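Esterase/lipase-like protein (PDB 6A6O) hydrolyses acetyl esters and beta-1,4-linked xylosides, acting as a bifunctional acetyl esterase and xylosidase of Caldicellulosiruptor lactoaceticus. Local coordinates at residues A[54-59]-A[111-116]; A[86-91]-A[120-125]; A[164-169]-A[277-282]. All coordinates share one frame; numbering follows the deposited sequence.

Contact 1 of 3, residues A[54-59]-A[111-116]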
# COMPACT_ATOMS: atom_id res chain seq x y z
N LEU A 54 -4.73 9.11 -16.48
CA LEU A 54 -5.55 8.60 -15.39
C LEU A 54 -4.79 8.59 -14.07
O LEU A 54 -3.57 8.43 -14.06
CB LEU A 54 -6.03 7.18 -15.67
CG LEU A 54 -7.04 7.07 -16.81
CD1 LEU A 54 -7.38 5.62 -17.00
CD2 LEU A 54 -8.28 7.88 -16.47
N PRO A 55 -5.50 8.74 -12.96
CA PRO A 55 -4.88 8.47 -11.65
C PRO A 55 -4.72 6.97 -11.46
O PRO A 55 -5.34 6.15 -12.15
CB PRO A 55 -5.90 9.06 -10.67
CG PRO A 55 -7.21 8.82 -11.35
CD PRO A 55 -6.92 9.09 -12.82
N CYS A 56 -3.88 6.61 -10.49
CA CYS A 56 -3.45 5.23 -10.31
C CYS A 56 -3.37 4.90 -8.83
O CYS A 56 -2.90 5.72 -8.03
CB CYS A 56 -2.08 5.00 -10.97
SG CYS A 56 -1.27 3.47 -10.54
N ILE A 57 -3.84 3.71 -8.45
CA ILE A 57 -3.66 3.19 -7.10
C ILE A 57 -2.95 1.84 -7.20
O ILE A 57 -3.38 0.96 -7.95
CB ILE A 57 -5.00 3.02 -6.37
CG1 ILE A 57 -5.61 4.39 -6.03
CG2 ILE A 57 -4.81 2.17 -5.12
CD1 ILE A 57 -4.91 5.11 -4.86
N ILE A 58 -1.87 1.68 -6.43
CA ILE A 58 -1.23 0.38 -6.29
C ILE A 58 -1.77 -0.27 -5.02
O ILE A 58 -1.69 0.32 -3.93
CB ILE A 58 0.30 0.50 -6.22
CG1 ILE A 58 0.83 1.31 -7.40
CG2 ILE A 58 0.94 -0.89 -6.17
CD1 ILE A 58 2.32 1.67 -7.27
N VAL A 59 -2.31 -1.47 -5.17
CA VAL A 59 -2.96 -2.18 -4.08
C VAL A 59 -1.96 -3.11 -3.41
O VAL A 59 -1.31 -3.92 -4.08
CB VAL A 59 -4.18 -2.97 -4.58
CG1 VAL A 59 -4.77 -3.80 -3.43
CG2 VAL A 59 -5.20 -2.02 -5.17
N ARG A 111 8.34 3.91 -7.65
CA ARG A 111 9.28 4.49 -8.62
C ARG A 111 9.03 3.95 -10.03
O ARG A 111 9.09 4.70 -11.01
CB ARG A 111 10.72 4.18 -8.22
CG ARG A 111 11.14 4.69 -6.87
CD ARG A 111 12.66 4.65 -6.78
NE ARG A 111 13.12 4.39 -5.42
CZ ARG A 111 13.35 5.31 -4.50
NH1 ARG A 111 13.15 6.61 -4.76
NH2 ARG A 111 13.78 4.94 -3.30
N LEU A 112 8.77 2.65 -10.13
CA LEU A 112 8.58 2.01 -11.44
C LEU A 112 7.35 2.55 -12.14
O LEU A 112 7.40 2.93 -13.32
CB LEU A 112 8.48 0.50 -11.27
CG LEU A 112 8.49 -0.39 -12.51
CD1 LEU A 112 9.80 -0.20 -13.26
CD2 LEU A 112 8.30 -1.84 -12.13
N VAL A 113 6.21 2.59 -11.43
CA VAL A 113 4.99 3.09 -12.04
C VAL A 113 5.15 4.56 -12.42
O VAL A 113 4.70 5.00 -13.48
CB VAL A 113 3.79 2.86 -11.10
CG1 VAL A 113 2.54 3.51 -11.68
CG2 VAL A 113 3.57 1.37 -10.87
N ARG A 114 5.79 5.35 -11.55
CA ARG A 114 5.98 6.76 -11.87
C ARG A 114 6.91 6.93 -13.07
O ARG A 114 6.68 7.78 -13.93
CB ARG A 114 6.52 7.50 -10.66
CG ARG A 114 6.58 9.00 -10.82
CD ARG A 114 6.73 9.69 -9.47
NE ARG A 114 5.44 9.91 -8.83
CZ ARG A 114 5.18 9.65 -7.55
NH1 ARG A 114 6.12 9.15 -6.75
NH2 ARG A 114 3.97 9.89 -7.06
N TYR A 115 7.96 6.10 -13.13
CA TYR A 115 8.91 6.19 -14.24
C TYR A 115 8.23 5.89 -15.57
O TYR A 115 8.48 6.57 -16.57
CB TYR A 115 10.07 5.23 -14.01
CG TYR A 115 11.06 5.22 -15.16
CD1 TYR A 115 11.94 6.28 -15.35
CD2 TYR A 115 11.11 4.15 -16.05
CE1 TYR A 115 12.85 6.28 -16.41
CE2 TYR A 115 12.02 4.14 -17.11
CZ TYR A 115 12.88 5.21 -17.28
OH TYR A 115 13.79 5.21 -18.32
N PHE A 116 7.38 4.87 -15.60
CA PHE A 116 6.67 4.46 -16.80
C PHE A 116 5.30 5.11 -16.93
O PHE A 116 4.46 4.61 -17.69
CB PHE A 116 6.53 2.94 -16.83
CG PHE A 116 7.80 2.22 -17.19
CD1 PHE A 116 8.33 2.33 -18.46
CD2 PHE A 116 8.44 1.42 -16.26
CE1 PHE A 116 9.49 1.67 -18.80
CE2 PHE A 116 9.62 0.76 -16.59
CZ PHE A 116 10.14 0.89 -17.86
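Val113 meets strand 54-59 with both of its methyls, one for each of two inward-pointing residues. Its CG1 lies 4.0 Å from the SG of Cys56, and its CG2 lies 3.8 Å from the CD1 of Ile58. The valine holds CG1 anti to its own backbone N (chi1 174°), which leaves CG2 anti to the carbonyl carbon and beside the backbone N, so the two methyls point to two strand residues. Ile58 and Val113 approach tip to tip. The isoleucine chain is extended at its second torsion (chi2 171°), and this carries CD1 out from the sheet to the helix. Cys56 and Ile58 are two apart on the strand, so both CB atoms point to the same side, while Ile57, between them, turns to the other side and packs on Leu80 of helix 74-82. The closest pair of CA atoms, those of Cys56 and Val113, is 8.9 Å apart, a spacing bridged by side chains from both segments. Phe88 of strand 86-91 and Ile127 of strand 127-132 also touch Val113, so the helix rests on several strands of the sheet, as expected of an alpha/beta-hydrolase fold. Near the C-terminal end of helix 101-115, Arg114 forms a salt bridge with Asp165 and its NE bonds the carbonyl of Pro124. With 97 Å² buried and only carbon and sulfur meeting, the contact implies dispersion and water exclusion, with little directional restraint.

Contact 2 of 3, residues A[86-91]-A[120-125]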
# COMPACT_ATOMS: atom_id res chain seq x y z
N SER A 86 -6.84 3.66 -12.68
CA SER A 86 -6.01 2.55 -13.11
C SER A 86 -5.34 1.95 -11.89
O SER A 86 -4.98 2.67 -10.96
CB SER A 86 -4.95 3.01 -14.11
OG SER A 86 -5.48 3.11 -15.41
N ALA A 87 -5.16 0.63 -11.88
CA ALA A 87 -4.72 -0.02 -10.66
C ALA A 87 -3.67 -1.08 -10.97
O ALA A 87 -3.54 -1.56 -12.10
CB ALA A 87 -5.89 -0.66 -9.90
N PHE A 88 -2.92 -1.42 -9.92
CA PHE A 88 -1.99 -2.54 -9.92
C PHE A 88 -2.14 -3.28 -8.60
O PHE A 88 -2.52 -2.68 -7.59
CB PHE A 88 -0.50 -2.13 -10.03
CG PHE A 88 -0.15 -1.32 -11.24
CD1 PHE A 88 -0.46 0.04 -11.31
CD2 PHE A 88 0.55 -1.90 -12.30
CE1 PHE A 88 -0.10 0.79 -12.42
CE2 PHE A 88 0.91 -1.15 -13.41
CZ PHE A 88 0.58 0.20 -13.47
N VAL A 89 -1.81 -4.57 -8.62
CA VAL A 89 -1.57 -5.34 -7.40
C VAL A 89 -0.06 -5.47 -7.21
O VAL A 89 0.65 -5.92 -8.12
CB VAL A 89 -2.22 -6.74 -7.48
CG1 VAL A 89 -1.73 -7.64 -6.33
CG2 VAL A 89 -3.76 -6.64 -7.49
N LEU A 90 0.45 -5.07 -6.03
CA LEU A 90 1.86 -5.29 -5.71
C LEU A 90 2.01 -6.65 -5.04
O LEU A 90 1.52 -6.86 -3.91
CB LEU A 90 2.42 -4.19 -4.82
CG LEU A 90 3.86 -4.52 -4.36
CD1 LEU A 90 4.86 -4.52 -5.54
CD2 LEU A 90 4.29 -3.52 -3.30
N ASN A 91 2.71 -7.57 -5.70
CA ASN A 91 3.03 -8.86 -5.11
C ASN A 91 4.44 -8.74 -4.55
O ASN A 91 5.43 -9.06 -5.21
CB ASN A 91 2.87 -9.99 -6.12
CG ASN A 91 1.42 -10.35 -6.32
OD1 ASN A 91 0.67 -10.47 -5.35
ND2 ASN A 91 1.01 -10.51 -7.58
N LEU A 120 2.23 4.18 -19.55
CA LEU A 120 1.02 3.57 -19.02
C LEU A 120 -0.17 4.53 -18.99
O LEU A 120 -1.23 4.14 -18.50
CB LEU A 120 1.26 3.03 -17.61
CG LEU A 120 2.41 2.05 -17.38
CD1 LEU A 120 2.97 2.22 -15.97
CD2 LEU A 120 1.95 0.63 -17.59
N ASN A 121 -0.01 5.77 -19.47
CA ASN A 121 -1.09 6.75 -19.51
C ASN A 121 -1.58 7.10 -18.10
O ASN A 121 -2.78 7.26 -17.86
CB ASN A 121 -2.25 6.28 -20.39
CG ASN A 121 -3.26 7.37 -20.67
OD1 ASN A 121 -2.90 8.55 -20.77
ND2 ASN A 121 -4.53 7.00 -20.78
N ILE A 122 -0.63 7.23 -17.17
CA ILE A 122 -0.92 7.52 -15.77
C ILE A 122 -0.34 8.89 -15.41
O ILE A 122 0.76 9.23 -15.85
CB ILE A 122 -0.35 6.42 -14.86
CG1 ILE A 122 -1.20 5.15 -14.97
CG2 ILE A 122 -0.21 6.90 -13.41
CD1 ILE A 122 -0.48 3.92 -14.52
N ASP A 123 -1.08 9.65 -14.61
CA ASP A 123 -0.58 10.92 -14.09
C ASP A 123 0.48 10.64 -13.03
O ASP A 123 0.16 10.02 -12.01
CB ASP A 123 -1.75 11.71 -13.51
CG ASP A 123 -1.36 13.08 -12.97
OD1 ASP A 123 -0.15 13.43 -12.91
OD2 ASP A 123 -2.29 13.83 -12.61
N PRO A 124 1.74 11.04 -13.24
CA PRO A 124 2.78 10.72 -12.24
C PRO A 124 2.56 11.44 -10.92
O PRO A 124 3.17 11.06 -9.91
CB PRO A 124 4.07 11.18 -12.93
CG PRO A 124 3.63 12.29 -13.83
CD PRO A 124 2.27 11.87 -14.34
N ASN A 125 1.71 12.46 -10.88
CA ASN A 125 1.38 13.15 -9.64
C ASN A 125 0.08 12.67 -9.03
O ASN A 125 -0.40 13.28 -8.07
CB ASN A 125 1.36 14.65 -9.88
CG ASN A 125 2.71 15.17 -10.29
OD1 ASN A 125 3.71 14.89 -9.63
ND2 ASN A 125 2.77 15.89 -11.40
O HOH W 1 -3.96 4.36 -17.33
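Phe88 of strand 86-91 meets Ile122 and Leu120 with its ring, both of them on the segment 120-125, which begins on the last residue of helix 117-120. From CB, the ring carbon CG stands anti to the carbonyl carbon (chi1 -58°), which swings the ring toward the other segment. Beyond CG, one flank of the ring leads to CE1, 3.8 Å from the CD1 of Ile122. That methyl sits at the ring edge, near its plane, so the isoleucine abuts the rim and does not cover a face. At the tip, CZ is 4.0 Å from the CD1 of Leu120, which approaches at a slant, and it also remains near the Ile122 methyl. Along strand 54-60, Cys56 touches both Phe88 and Ile122, and strand 86-91 pairs with that strand in parallel, Phe88 bonding backbone to backbone with Ile57 and Val59. Strand 86-91 lies between 42-46 and 54-60 in the mixed sheet, the arrangement of an alpha/beta-hydrolase fold. Asn121 closes the preceding helix in a Schellman motif with positive phi (63°), and the chain then runs out through Ile122. Two residues before the phenylalanine, Ser86 brings its CB to 4.4 Å from the CG1 of Ile122. Its OG bonds a water at 2.7 Å, which donates to the carbonyl O of Leu120 at 3.0 Å, while the backbone N of Leu48 is bonded to the same hydroxyl.

Contact 3 of 3, residues A[164-169]-A[277-282]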
# COMPACT_ATOMS: atom_id res chain seq x y z
N PRO A 164 4.11 8.24 -2.43
CA PRO A 164 2.76 8.17 -3.00
C PRO A 164 2.04 9.50 -2.83
O PRO A 164 2.30 10.27 -1.91
CB PRO A 164 2.09 7.05 -2.19
CG PRO A 164 2.77 7.08 -0.86
CD PRO A 164 4.21 7.55 -1.13
N ASP A 165 1.12 9.77 -3.76
CA ASP A 165 0.38 11.03 -3.72
C ASP A 165 -0.84 10.96 -2.80
O ASP A 165 -1.42 12.00 -2.49
CB ASP A 165 -0.01 11.41 -5.15
CG ASP A 165 1.20 11.71 -6.00
OD1 ASP A 165 1.98 12.61 -5.61
OD2 ASP A 165 1.41 11.02 -7.03
N CYS A 166 -1.23 9.77 -2.37
CA CYS A 166 -2.25 9.58 -1.33
C CYS A 166 -2.09 8.16 -0.81
O CYS A 166 -1.46 7.31 -1.45
CB CYS A 166 -3.67 9.83 -1.86
SG CYS A 166 -4.34 8.54 -2.97
N ILE A 167 -2.69 7.91 0.37
CA ILE A 167 -2.59 6.63 1.05
C ILE A 167 -3.99 6.21 1.51
O ILE A 167 -4.70 7.02 2.11
CB ILE A 167 -1.68 6.71 2.29
CG1 ILE A 167 -0.27 7.18 1.93
CG2 ILE A 167 -1.63 5.38 2.99
CD1 ILE A 167 0.52 7.60 3.17
N VAL A 168 -4.36 4.96 1.26
CA VAL A 168 -5.60 4.40 1.79
C VAL A 168 -5.23 3.19 2.65
O VAL A 168 -4.55 2.28 2.17
CB VAL A 168 -6.58 3.99 0.68
CG1 VAL A 168 -7.85 3.39 1.31
CG2 VAL A 168 -6.91 5.20 -0.20
N LEU A 169 -5.66 3.20 3.90
CA LEU A 169 -5.29 2.17 4.87
C LEU A 169 -6.55 1.47 5.34
O LEU A 169 -7.45 2.12 5.88
CB LEU A 169 -4.55 2.77 6.06
CG LEU A 169 -3.30 3.54 5.68
CD1 LEU A 169 -2.69 4.18 6.93
CD2 LEU A 169 -2.26 2.63 4.97
N GLU A 277 -12.46 11.93 -4.76
CA GLU A 277 -12.96 13.13 -5.42
C GLU A 277 -12.61 14.38 -4.63
O GLU A 277 -12.18 15.38 -5.20
CB GLU A 277 -14.47 13.00 -5.63
CG GLU A 277 -15.13 14.20 -6.27
CD GLU A 277 -16.65 14.09 -6.20
OE1 GLU A 277 -17.24 13.37 -7.03
OE2 GLU A 277 -17.23 14.69 -5.27
N SER A 278 -12.75 14.32 -3.30
CA SER A 278 -12.51 15.51 -2.48
C SER A 278 -11.07 15.99 -2.58
O SER A 278 -10.82 17.19 -2.50
CB SER A 278 -12.85 15.22 -1.02
OG SER A 278 -11.74 14.63 -0.37
N ILE A 279 -10.10 15.07 -2.73
CA ILE A 279 -8.70 15.48 -2.78
C ILE A 279 -8.23 15.73 -4.21
O ILE A 279 -7.04 16.00 -4.41
CB ILE A 279 -7.76 14.44 -2.11
CG1 ILE A 279 -7.75 13.12 -2.90
CG2 ILE A 279 -8.16 14.21 -0.64
CD1 ILE A 279 -6.75 12.08 -2.37
N GLY A 280 -9.12 15.65 -5.19
CA GLY A 280 -8.75 15.87 -6.57
C GLY A 280 -8.12 14.67 -7.25
O GLY A 280 -7.55 14.82 -8.34
N PHE A 281 -8.20 13.49 -6.64
CA PHE A 281 -7.62 12.30 -7.25
C PHE A 281 -8.44 11.83 -8.43
O PHE A 281 -7.89 11.33 -9.42
CB PHE A 281 -7.52 11.19 -6.20
CG PHE A 281 -6.38 10.24 -6.43
CD1 PHE A 281 -5.08 10.65 -6.21
CD2 PHE A 281 -6.62 8.95 -6.85
CE1 PHE A 281 -4.03 9.77 -6.41
CE2 PHE A 281 -5.58 8.07 -7.06
CZ PHE A 281 -4.28 8.49 -6.83
N ILE A 282 -9.77 11.94 -8.34
CA ILE A 282 -10.66 11.67 -9.46
C ILE A 282 -11.60 12.85 -9.62
O ILE A 282 -11.71 13.72 -8.75
CB ILE A 282 -11.45 10.36 -9.29
CG1 ILE A 282 -12.37 10.46 -8.08
CG2 ILE A 282 -10.51 9.17 -9.16
CD1 ILE A 282 -13.13 9.18 -7.80
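Cys166, the residue with the most surface buried here (60 Å²), sets its sulfur over one face of the Phe281 ring. The SG is 3.9 Å from the ring centroid and only 19° off the ring normal, displaced toward the rim, where CE1 of Phe281 is the nearest ring atom at 3.7 Å. The sulfur occupies the position between the backbone N and the carbonyl carbon (chi1 73°), and from there it faces the ring. Its CB has a different neighbour: the CD1 of Ile279, 3.8 Å away, so the cysteine divides its two side-chain atoms between two residues. Phe281 buries 43 Å² and Ile279 22 Å². These two stand on either side of Gly280, whose positive phi (81°) closes helix 268-278 in a Schellman motif and brings the chain back toward the sheet. Around them, Trp275 also touches Cys166, Phe281 packs on Pro55 and Ile57 of strand 54-60, and the carbonyl of Phe281 takes a bond from Arg126. The turn after helix 268-278 is thus laid against Cys166, on the segment that carries strand 167-170. A sulfur over an aromatic face, flanked by aliphatic carbon, probably owes its attraction largely to dispersion.

Contacts 1 and 2 lie almost together, with centres about 3 Å apart, and their segments alternate along the chain; contact 3 opens only after both have closed, its centre about 13 Å from each. All three reach the same mixed sheet. Strands 54-60 and 86-91 are neighbours in it, while strand 127-132 separates 54-60 from 167-170. Contacts 1 and 3 also touch each other directly, through side chains of both. Helix 101-115 and the C-terminal segment thus pack against opposite faces of strand 54-60, covering a sheet that carries a probable nucleophile elbow after strand 127-132.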